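Local coordinates for protein guanosine-3',5'-bis(diphosphate) 3'-pyrophosphohydrolase MESH1 (Drosophila melanogaster, PDB 3NQW) that hydrolyses the alarmone guanosine 3',5'-bis(diphosphate) (ppGpp) to GDP and diphosphate with manganese as cofactor, and takes part in the starvation response, at residues 116-121 and 160-165; 63-68 and 89-94; 4-9 and 51-56; 126-131 and 145-150. All blocks are in the same frame, centred on the assembly; numbering follows the deposited sequence.

From the N terminus, contact 3 comes first, closing a loop of 41 residues that ties the start of helix 7-19 to the start of helix 53-60 beside the second subunit. Contact 2 follows in series and joins the short helix 64-67, next to the manganese, to the loop after helix 81-89. Contact 1 then opens on helix 114-133 and closes at the start of helix 163-176; contact 4, between helices 114-133 and 141-158, is nested inside it, and no contacts cross. Helix 114-133 is shared by contacts 1 and 4, and it also touches contact 2 through Lys120 and Val90 and contact 3 through Ile119 and Val55.

Contact 1: 116-121 and 160-165; sequences AKLIKL and GTNANL
Asn162 OD1 is gripped by two backbone amides, a sound bond from Leu165 N at 2.8 Å and a weak one from Asn164 N, while CB of the same side chain rests on Leu118 CD2. This is an N-cap: Asn162 stands just before helix 163-176, the last helix of the all-helical HD-domain protein, and its short carbonyl arm suits the amides left without partners in the first turn. The arm can fold back because CG lies anti to the backbone N (chi1 -160°), and the bond from Leu165 N to OD1 has an N-H...O angle of 160°.

Across from the cap, helix 114-133 offers Lys117, Leu118 and Leu121 from one side. Thr161 meets all three by splitting its branches. CG2 points at Leu118 CD2, CB touches Leu121 CD1 at 3.5 Å, and OG1 passes over the aliphatic part of Lys117, 3.4 Å from CB. That hydroxyl does not bond to helix 114-133; it hydrogen-bonds to Leu158 O, at the end of helix 141-158, so it is satisfied within the turn while the methyl is turned to Leu118. A serine in its place would probably keep the bond to Leu158 but open a gap against Leu118 CD2, where the methyl now sits. Gly160, with phi 85°, suits a turn where a side chain would press against the preceding carbonyl.

Leu121 also packs on Val155 and Leu158 of helix 141-158, whereas Leu165 reaches toward Leu44 of helix 34-45. Across the contact, Leu165 CD1 lies 4.2 Å from Leu121 CB.

Contact 2: 63-68 and 89-94; sequences DVVEDT and EVTDDK. With MN (manganese (II) ion), chain C.
The carboxylate of Glu66 turns one face to the backbone of Asp92, whose N stands over it, 3.8 Å from Glu66 CD. Toward the opposite face comes Asp67, its OD1 4.6 Å from Glu66 CD, and Lys94 CG flanks Glu66 OE1 at 3.6 Å. Glu66 and Asp67 are both inferred to be nucleophiles of this HD-family hydrolase, consistent with the contact lining the active site.

Glu66 reaches the 89-94 loop because its first torsion, -151°, carries CG away from the backbone N and the chain stays extended. Its methylenes run alongside Thr91, the two side chains pointing opposite ways, with Glu66 CB 3.5 Å from Thr91 CG2. A threonine fits here by dividing its work: the methyl meets Glu66, while OG1 hydrogen-bonds to Val87 O and faces Val65. No hydrogen bond joins the two segments. Glu66 OE1 and Asp92 OD2, like charges, are 4.4 Å apart, and Arg101 offers OE1 a long, weak ion pair. An alanine here would keep the CB contact with Thr91 but would probably open a gap beside the Asp92 backbone and Lys94 CG, and leave Arg101 without that distant carboxylate.

Asp63 OD2 binds the manganese at 2.2 Å, as does Asp123 OD1; His36 also belongs to the site seen here, and His62 is a further manganese ligand. Residues 63-67 thus bring a metal ligand, at the N-cap position, and both candidate nucleophiles together. Around them, Val65 packs on helix 72-79, Val90 on helix 114-133, and Asp92 and Lys94 meet Arg101 of helix 98-107.

Contact 3: 4-9 and 51-56; sequences YPSAKF and TDEGVL
Two helix starts face each other here, the backbones nearest at Phe9 and Glu53, whose CA atoms are 7.0 Å apart. Glu53 bridges the distance with an extended side chain and binds the turn before helix 7-19. Ser6 N donates to Glu53 OE1 at 2.7 Å, almost straight at 176° and on the syn lone pair. Ser6 OG lies 3.0 Å from Glu53 OE2 and about as far from OE1, weak bonds that compete for its one proton. The same hydroxyl is the N-cap of helix 7-19, accepting from Phe9 N at 3.1 Å. Its chi1 of 66°, with OG between the backbone N and the carbonyl carbon, lets serine face both ways.

Phe9 adds the apolar half. Its ring plane is only 9° from that of the carboxylate, and CE2 touches Leu56 CB at 3.6 Å. Glu53 also meets the second subunit, where Thr3 OG1 of that chain makes a weak bond to OE2.

Glu53 holds the N-cap residue's N-H as the acidic side chain of a capping box would, but from another helix. Helix 7-19 begins beside this carboxylate, which is likely to favour the ionised form.

Contact 4: 126-131 and 145-150; sequences DNLRDL and DQYFVW
Leu131 and Leu128 form the tight part of this contact, driven between the rings of Tyr147 and Phe148. Segments 126-131 and 145-150, on helices 114-133 and 141-158, run nearly antiparallel, at 152°, with axes 10.8 Å apart, a spacing that large side chains fill. Leu131 CD2 sits over one face of Phe148 in a CH-pi contact, 4.2 Å from the ring centroid, and the same methyl lies by Tyr147 CD2. Leu131 CB meets Phe148 CZ at 3.7 Å. Leu128 CD2 wedges in beside them, at the edge of the Tyr147 ring near its plane, and 3.8 Å from Phe148 CD2. Leucine suits this place because its forked end can put a methyl between the two rings while, in Leu131, CB packs alongside.

The polar side is looser. Tyr147, whose first torsion of -169° swings the ring away from its own N, extends toward the active site until OH stands 3.6 Å from Asn127 CB, with no hydrogen bond between the two residues. Asn127 lies close to the metal ligands His36 and Asp123, and a bound sulfate about 4 Å from the Tyr147 side chain may mark a pocket. Trp150 CE3 lies 3.8 Å above one face of the Tyr147 ring, displaced toward its rim.

Helix 163-176 closes over Leu128 with Ile172 and Phe173, helix 98-107 brings Lys102 against Tyr147, and helix 34-45 backs the far flank of helix 114-133 through Asp126 and Arg129.

Contact 1: 116-121 and 160-165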
# COMPACT_ATOMS: atom_id res chain seq x y z
N ALA A 116 6.13 20.07 -3.68
CA ALA A 116 7.15 19.34 -2.93
C ALA A 116 7.10 19.69 -1.45
O ALA A 116 7.50 18.89 -0.60
CB ALA A 116 8.55 19.64 -3.50
N LYS A 117 6.61 20.88 -1.12
CA LYS A 117 6.52 21.24 0.29
C LYS A 117 5.43 20.38 0.92
O LYS A 117 5.57 19.93 2.05
CB LYS A 117 6.17 22.72 0.47
CG LYS A 117 7.23 23.75 0.03
CD LYS A 117 6.81 25.14 0.52
CE LYS A 117 7.44 26.29 -0.26
NZ LYS A 117 6.70 27.59 -0.02
N LEU A 118 4.35 20.15 0.18
CA LEU A 118 3.23 19.34 0.67
C LEU A 118 3.70 17.99 1.15
O LEU A 118 3.32 17.55 2.23
CB LEU A 118 2.18 19.13 -0.41
CG LEU A 118 1.32 20.33 -0.77
CD1 LEU A 118 0.27 19.87 -1.75
CD2 LEU A 118 0.67 20.91 0.47
N ILE A 119 4.50 17.32 0.32
CA ILE A 119 5.04 16.01 0.67
C ILE A 119 5.94 16.15 1.90
O ILE A 119 5.80 15.42 2.87
CB ILE A 119 5.90 15.37 -0.47
CG1 ILE A 119 5.04 15.01 -1.68
CG2 ILE A 119 6.60 14.12 0.06
CD1 ILE A 119 5.22 15.92 -2.90
N LYS A 120 6.86 17.10 1.85
CA LYS A 120 7.77 17.28 2.96
C LYS A 120 7.06 17.48 4.28
O LYS A 120 7.51 16.95 5.30
CB LYS A 120 8.69 18.45 2.67
CG LYS A 120 9.64 18.21 1.53
CD LYS A 120 10.64 19.33 1.50
CE LYS A 120 11.73 19.11 0.50
NZ LYS A 120 12.78 20.06 0.89
N LEU A 121 5.98 18.24 4.27
CA LEU A 121 5.17 18.50 5.47
C LEU A 121 4.52 17.20 5.97
O LEU A 121 4.70 16.81 7.12
CB LEU A 121 4.07 19.54 5.17
CG LEU A 121 4.50 21.00 4.97
CD1 LEU A 121 3.29 21.85 4.62
CD2 LEU A 121 5.15 21.52 6.24
N GLY A 160 3.39 28.12 5.30
CA GLY A 160 2.84 28.92 4.22
C GLY A 160 2.19 28.03 3.16
O GLY A 160 1.45 28.50 2.29
N THR A 161 2.47 26.73 3.26
CA THR A 161 1.96 25.73 2.32
C THR A 161 0.53 25.29 2.66
O THR A 161 -0.44 25.88 2.17
CB THR A 161 2.88 24.48 2.28
OG1 THR A 161 4.25 24.91 2.14
CG2 THR A 161 2.52 23.58 1.11
N ASN A 162 0.38 24.27 3.50
CA ASN A 162 -0.95 23.77 3.86
C ASN A 162 -1.36 24.21 5.26
O ASN A 162 -0.78 23.78 6.26
CB ASN A 162 -0.99 22.23 3.73
CG ASN A 162 -2.41 21.68 3.62
OD1 ASN A 162 -3.09 21.46 4.61
ND2 ASN A 162 -2.85 21.47 2.39
N ALA A 163 -2.35 25.08 5.32
CA ALA A 163 -2.84 25.60 6.60
C ALA A 163 -3.40 24.47 7.45
O ALA A 163 -3.49 24.60 8.67
CB ALA A 163 -3.92 26.65 6.36
N ASN A 164 -3.78 23.37 6.83
CA ASN A 164 -4.33 22.28 7.60
C ASN A 164 -3.25 21.36 8.16
O ASN A 164 -3.26 21.05 9.35
CB ASN A 164 -5.31 21.48 6.75
CG ASN A 164 -6.09 20.49 7.58
OD1 ASN A 164 -6.19 20.64 8.80
ND2 ASN A 164 -6.66 19.48 6.93
N LEU A 165 -2.33 20.93 7.30
CA LEU A 165 -1.25 20.07 7.74
C LEU A 165 -0.43 20.80 8.78
O LEU A 165 -0.15 20.26 9.85
CB LEU A 165 -0.37 19.69 6.55
CG LEU A 165 -1.00 18.83 5.43
CD1 LEU A 165 0.05 18.53 4.35
CD2 LEU A 165 -1.52 17.54 6.02

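Contact 2: 63-68 and 89-94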
# COMPACT_ATOMS: atom_id res chain seq x y z
N ASP A 63 10.40 8.01 -0.63
CA ASP A 63 11.52 7.40 0.09
C ASP A 63 12.24 6.32 -0.72
O ASP A 63 13.32 5.90 -0.33
CB ASP A 63 11.08 6.84 1.47
CG ASP A 63 11.06 7.91 2.59
OD1 ASP A 63 11.85 8.89 2.54
OD2 ASP A 63 10.26 7.77 3.54
N VAL A 64 11.67 5.88 -1.84
CA VAL A 64 12.32 4.85 -2.65
C VAL A 64 13.67 5.26 -3.19
O VAL A 64 14.68 4.61 -2.92
CB VAL A 64 11.49 4.41 -3.88
CG1 VAL A 64 10.30 3.60 -3.44
CG2 VAL A 64 11.07 5.61 -4.69
N VAL A 65 13.71 6.35 -3.95
CA VAL A 65 14.97 6.77 -4.53
C VAL A 65 16.07 6.95 -3.49
O VAL A 65 17.25 6.85 -3.82
CB VAL A 65 14.80 8.07 -5.34
CG1 VAL A 65 16.11 8.39 -6.04
CG2 VAL A 65 13.68 7.92 -6.35
N GLU A 66 15.67 7.19 -2.24
CA GLU A 66 16.63 7.41 -1.16
C GLU A 66 16.92 6.19 -0.28
O GLU A 66 18.04 6.02 0.18
CB GLU A 66 16.17 8.57 -0.26
CG GLU A 66 17.32 9.33 0.41
CD GLU A 66 16.98 9.99 1.74
OE1 GLU A 66 17.94 10.24 2.51
OE2 GLU A 66 15.78 10.27 2.01
N ASP A 67 15.92 5.36 -0.02
CA ASP A 67 16.15 4.20 0.84
C ASP A 67 16.34 2.89 0.08
O ASP A 67 17.20 2.09 0.43
CB ASP A 67 14.99 4.03 1.83
CG ASP A 67 14.73 5.27 2.66
OD1 ASP A 67 15.70 5.83 3.23
OD2 ASP A 67 13.55 5.69 2.75
N THR A 68 15.52 2.67 -0.94
CA THR A 68 15.59 1.46 -1.75
C THR A 68 16.68 1.55 -2.83
O THR A 68 17.46 2.51 -2.86
CB THR A 68 14.25 1.18 -2.45
OG1 THR A 68 13.97 2.23 -3.39
CG2 THR A 68 13.12 1.11 -1.44
N GLU A 89 12.78 16.35 -5.57
CA GLU A 89 12.71 17.49 -4.68
C GLU A 89 12.63 17.10 -3.22
O GLU A 89 12.85 17.93 -2.35
CB GLU A 89 11.51 18.35 -5.04
CG GLU A 89 11.53 18.78 -6.48
CD GLU A 89 10.60 19.93 -6.74
OE1 GLU A 89 10.78 20.99 -6.09
OE2 GLU A 89 9.68 19.76 -7.58
N VAL A 90 12.34 15.83 -2.94
CA VAL A 90 12.21 15.39 -1.56
C VAL A 90 13.17 14.28 -1.13
O VAL A 90 13.01 13.69 -0.06
CB VAL A 90 10.76 14.96 -1.29
CG1 VAL A 90 9.85 16.18 -1.36
CG2 VAL A 90 10.32 13.93 -2.32
N THR A 91 14.17 14.03 -1.98
CA THR A 91 15.19 13.02 -1.72
C THR A 91 16.51 13.62 -1.28
O THR A 91 17.17 14.28 -2.07
CB THR A 91 15.52 12.22 -2.96
OG1 THR A 91 14.35 11.59 -3.47
CG2 THR A 91 16.58 11.18 -2.62
N ASP A 92 16.91 13.39 -0.03
CA ASP A 92 18.18 13.95 0.43
C ASP A 92 19.36 13.21 -0.18
O ASP A 92 19.36 11.98 -0.25
CB ASP A 92 18.30 13.87 1.94
CG ASP A 92 17.18 14.58 2.65
OD1 ASP A 92 16.43 15.35 2.00
OD2 ASP A 92 17.06 14.36 3.87
N ASP A 93 20.36 13.95 -0.63
CA ASP A 93 21.55 13.35 -1.21
C ASP A 93 22.26 12.44 -0.19
O ASP A 93 22.90 12.93 0.73
CB ASP A 93 22.49 14.47 -1.69
CG ASP A 93 23.85 13.96 -2.07
OD1 ASP A 93 23.93 12.88 -2.70
OD2 ASP A 93 24.84 14.64 -1.75
N LYS A 94 22.14 11.12 -0.36
CA LYS A 94 22.76 10.17 0.57
C LYS A 94 24.28 9.99 0.47
O LYS A 94 24.84 9.05 1.05
CB LYS A 94 22.07 8.80 0.49
CG LYS A 94 21.02 8.57 1.60
CD LYS A 94 20.61 7.09 1.75
CE LYS A 94 21.69 6.22 2.41
NZ LYS A 94 21.73 6.29 3.90
MN MN C . 9.49 9.42 4.84

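Contact 3: 4-9 and 51-56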
# COMPACT_ATOMS: atom_id res chain seq x y z
N TYR A 4 -11.43 7.67 -9.48
CA TYR A 4 -10.73 6.40 -9.33
C TYR A 4 -9.28 6.60 -9.67
O TYR A 4 -8.93 7.42 -10.52
CB TYR A 4 -11.30 5.35 -10.27
CG TYR A 4 -11.19 5.73 -11.73
CD1 TYR A 4 -12.01 6.73 -12.27
CD2 TYR A 4 -10.25 5.12 -12.56
CE1 TYR A 4 -11.89 7.12 -13.60
CE2 TYR A 4 -10.12 5.50 -13.90
CZ TYR A 4 -10.94 6.50 -14.42
OH TYR A 4 -10.83 6.89 -15.74
N PRO A 5 -8.40 5.84 -9.01
CA PRO A 5 -6.96 5.94 -9.26
C PRO A 5 -6.63 5.30 -10.59
O PRO A 5 -7.20 4.27 -10.96
CB PRO A 5 -6.35 5.19 -8.08
CG PRO A 5 -7.36 4.13 -7.82
CD PRO A 5 -8.67 4.88 -7.93
N SER A 6 -5.72 5.94 -11.31
CA SER A 6 -5.26 5.50 -12.62
C SER A 6 -4.47 4.20 -12.51
O SER A 6 -4.13 3.77 -11.41
CB SER A 6 -4.36 6.58 -13.22
OG SER A 6 -3.16 6.73 -12.46
N ALA A 7 -4.16 3.61 -13.67
CA ALA A 7 -3.38 2.37 -13.73
C ALA A 7 -1.93 2.69 -13.35
O ALA A 7 -1.17 1.81 -12.93
CB ALA A 7 -3.43 1.79 -15.12
N LYS A 8 -1.57 3.96 -13.49
CA LYS A 8 -0.23 4.40 -13.13
C LYS A 8 -0.06 4.52 -11.62
O LYS A 8 0.96 4.10 -11.07
CB LYS A 8 0.08 5.72 -13.83
CG LYS A 8 0.61 5.50 -15.24
CD LYS A 8 1.85 4.65 -15.14
CE LYS A 8 2.47 4.32 -16.46
NZ LYS A 8 3.71 3.52 -16.22
N PHE A 9 -1.06 5.10 -10.96
CA PHE A 9 -1.03 5.25 -9.51
C PHE A 9 -0.98 3.88 -8.83
O PHE A 9 -0.46 3.71 -7.74
CB PHE A 9 -2.25 6.02 -9.03
CG PHE A 9 -2.32 6.16 -7.55
CD1 PHE A 9 -3.13 5.32 -6.79
CD2 PHE A 9 -1.60 7.15 -6.90
CE1 PHE A 9 -3.24 5.48 -5.40
CE2 PHE A 9 -1.69 7.32 -5.51
CZ PHE A 9 -2.52 6.48 -4.76
N THR A 51 -6.26 16.44 -4.68
CA THR A 51 -6.89 15.81 -5.83
C THR A 51 -5.98 15.61 -7.07
O THR A 51 -6.46 15.38 -8.19
CB THR A 51 -8.19 16.63 -6.21
OG1 THR A 51 -7.87 18.01 -6.43
CG2 THR A 51 -9.19 16.56 -5.06
N ASP A 52 -4.66 15.67 -6.83
CA ASP A 52 -3.62 15.54 -7.87
C ASP A 52 -2.72 14.32 -7.71
O ASP A 52 -1.84 14.28 -6.85
CB ASP A 52 -2.74 16.80 -7.86
CG ASP A 52 -1.74 16.82 -8.98
OD1 ASP A 52 -0.72 16.10 -8.89
OD2 ASP A 52 -1.96 17.54 -9.98
N GLU A 53 -2.94 13.33 -8.57
CA GLU A 53 -2.15 12.10 -8.57
C GLU A 53 -0.63 12.33 -8.64
O GLU A 53 0.14 11.59 -8.02
CB GLU A 53 -2.58 11.20 -9.73
CG GLU A 53 -3.53 10.10 -9.31
CD GLU A 53 -3.93 9.21 -10.45
OE1 GLU A 53 -4.58 8.17 -10.19
OE2 GLU A 53 -3.62 9.55 -11.62
N GLY A 54 -0.21 13.33 -9.41
CA GLY A 54 1.21 13.61 -9.51
C GLY A 54 1.83 13.66 -8.13
O GLY A 54 2.85 13.03 -7.88
N VAL A 55 1.19 14.40 -7.22
CA VAL A 55 1.65 14.56 -5.84
C VAL A 55 1.49 13.26 -5.06
O VAL A 55 2.39 12.82 -4.34
CB VAL A 55 0.88 15.70 -5.12
CG1 VAL A 55 1.43 15.92 -3.72
CG2 VAL A 55 0.97 16.98 -5.94
N LEU A 56 0.32 12.63 -5.21
CA LEU A 56 0.01 11.37 -4.54
C LEU A 56 1.06 10.29 -4.84
O LEU A 56 1.61 9.69 -3.93
CB LEU A 56 -1.38 10.89 -4.95
CG LEU A 56 -2.53 11.84 -4.58
CD1 LEU A 56 -3.83 11.31 -5.16
CD2 LEU A 56 -2.62 11.98 -3.06

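Contact 4: 126-131 and 145-150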
# COMPACT_ATOMS: atom_id res chain seq x y z
N ASP A 126 3.56 12.53 9.56
CA ASP A 126 3.50 11.10 9.81
C ASP A 126 4.59 10.64 10.78
O ASP A 126 4.30 10.07 11.83
CB ASP A 126 3.62 10.30 8.51
CG ASP A 126 3.60 8.80 8.74
OD1 ASP A 126 2.58 8.28 9.24
OD2 ASP A 126 4.62 8.14 8.44
N ASN A 127 5.85 10.90 10.44
CA ASN A 127 6.94 10.49 11.31
C ASN A 127 6.73 10.97 12.73
O ASN A 127 6.82 10.18 13.67
CB ASN A 127 8.27 11.02 10.77
CG ASN A 127 8.71 10.31 9.51
OD1 ASN A 127 9.32 10.91 8.63
ND2 ASN A 127 8.40 9.01 9.42
N LEU A 128 6.45 12.26 12.90
CA LEU A 128 6.24 12.80 14.23
C LEU A 128 5.18 12.02 14.98
O LEU A 128 5.40 11.60 16.11
CB LEU A 128 5.83 14.27 14.14
CG LEU A 128 6.97 15.22 13.81
CD1 LEU A 128 6.50 16.65 14.00
CD2 LEU A 128 8.16 14.95 14.73
N ARG A 129 4.03 11.85 14.34
CA ARG A 129 2.95 11.11 14.94
C ARG A 129 3.47 9.80 15.52
O ARG A 129 3.00 9.35 16.56
CB ARG A 129 1.88 10.83 13.90
CG ARG A 129 1.05 12.05 13.60
CD ARG A 129 0.18 11.80 12.42
NE ARG A 129 -0.94 12.71 12.36
CZ ARG A 129 -1.71 12.85 11.29
NH1 ARG A 129 -1.46 12.13 10.20
NH2 ARG A 129 -2.73 13.70 11.31
N ASP A 130 4.43 9.20 14.84
CA ASP A 130 5.01 7.94 15.29
C ASP A 130 6.01 8.07 16.43
O ASP A 130 6.26 7.11 17.14
CB ASP A 130 5.70 7.23 14.11
CG ASP A 130 4.82 6.20 13.46
OD1 ASP A 130 3.71 6.55 13.01
OD2 ASP A 130 5.25 5.03 13.40
N LEU A 131 6.58 9.27 16.59
CA LEU A 131 7.57 9.50 17.64
C LEU A 131 6.97 9.78 19.02
O LEU A 131 7.67 9.72 20.03
CB LEU A 131 8.48 10.67 17.23
CG LEU A 131 9.97 10.41 17.35
CD1 LEU A 131 10.37 9.32 16.37
CD2 LEU A 131 10.73 11.69 17.06
N ASP A 145 14.11 13.51 21.55
CA ASP A 145 13.64 14.88 21.68
C ASP A 145 14.22 15.74 20.57
O ASP A 145 13.50 16.54 19.97
CB ASP A 145 14.02 15.44 23.05
CG ASP A 145 13.14 14.90 24.17
OD1 ASP A 145 11.91 15.09 24.11
OD2 ASP A 145 13.68 14.29 25.11
N GLN A 146 15.51 15.55 20.29
CA GLN A 146 16.20 16.31 19.25
C GLN A 146 15.50 16.25 17.90
O GLN A 146 15.54 17.22 17.14
CB GLN A 146 17.65 15.81 19.10
CG GLN A 146 18.49 15.98 20.35
CD GLN A 146 20.00 15.84 20.10
OE1 GLN A 146 20.47 14.82 19.59
NE2 GLN A 146 20.76 16.87 20.48
N TYR A 147 14.85 15.13 17.60
CA TYR A 147 14.14 14.98 16.33
C TYR A 147 13.01 16.00 16.23
O TYR A 147 12.81 16.60 15.17
CB TYR A 147 13.54 13.58 16.20
CG TYR A 147 13.02 13.27 14.81
CD1 TYR A 147 13.82 12.61 13.87
CD2 TYR A 147 11.74 13.66 14.42
CE1 TYR A 147 13.35 12.34 12.58
CE2 TYR A 147 11.26 13.40 13.13
CZ TYR A 147 12.07 12.74 12.21
OH TYR A 147 11.60 12.47 10.95
N PHE A 148 12.28 16.18 17.33
CA PHE A 148 11.18 17.14 17.39
C PHE A 148 11.65 18.57 17.11
O PHE A 148 10.97 19.33 16.41
CB PHE A 148 10.49 17.12 18.77
CG PHE A 148 9.62 15.92 19.00
CD1 PHE A 148 10.06 14.86 19.78
CD2 PHE A 148 8.36 15.84 18.40
CE1 PHE A 148 9.27 13.74 19.96
CE2 PHE A 148 7.57 14.72 18.57
CZ PHE A 148 8.02 13.67 19.36
N VAL A 149 12.80 18.91 17.69
CA VAL A 149 13.40 20.23 17.52
C VAL A 149 13.71 20.47 16.06
O VAL A 149 13.28 21.47 15.48
CB VAL A 149 14.72 20.37 18.33
CG1 VAL A 149 15.34 21.75 18.08
CG2 VAL A 149 14.46 20.19 19.81
N TRP A 150 14.48 19.54 15.49
CA TRP A 150 14.88 19.61 14.08
C TRP A 150 13.63 19.64 13.20
O TRP A 150 13.53 20.47 12.28
CB TRP A 150 15.76 18.39 13.72
CG TRP A 150 15.89 18.14 12.24
CD1 TRP A 150 16.51 18.93 11.31
CD2 TRP A 150 15.35 17.03 11.52
NE1 TRP A 150 16.39 18.39 10.06
CE2 TRP A 150 15.67 17.22 10.16
CE3 TRP A 150 14.61 15.89 11.88
CZ2 TRP A 150 15.29 16.31 9.16
CZ3 TRP A 150 14.24 14.99 10.90
CH2 TRP A 150 14.58 15.21 9.55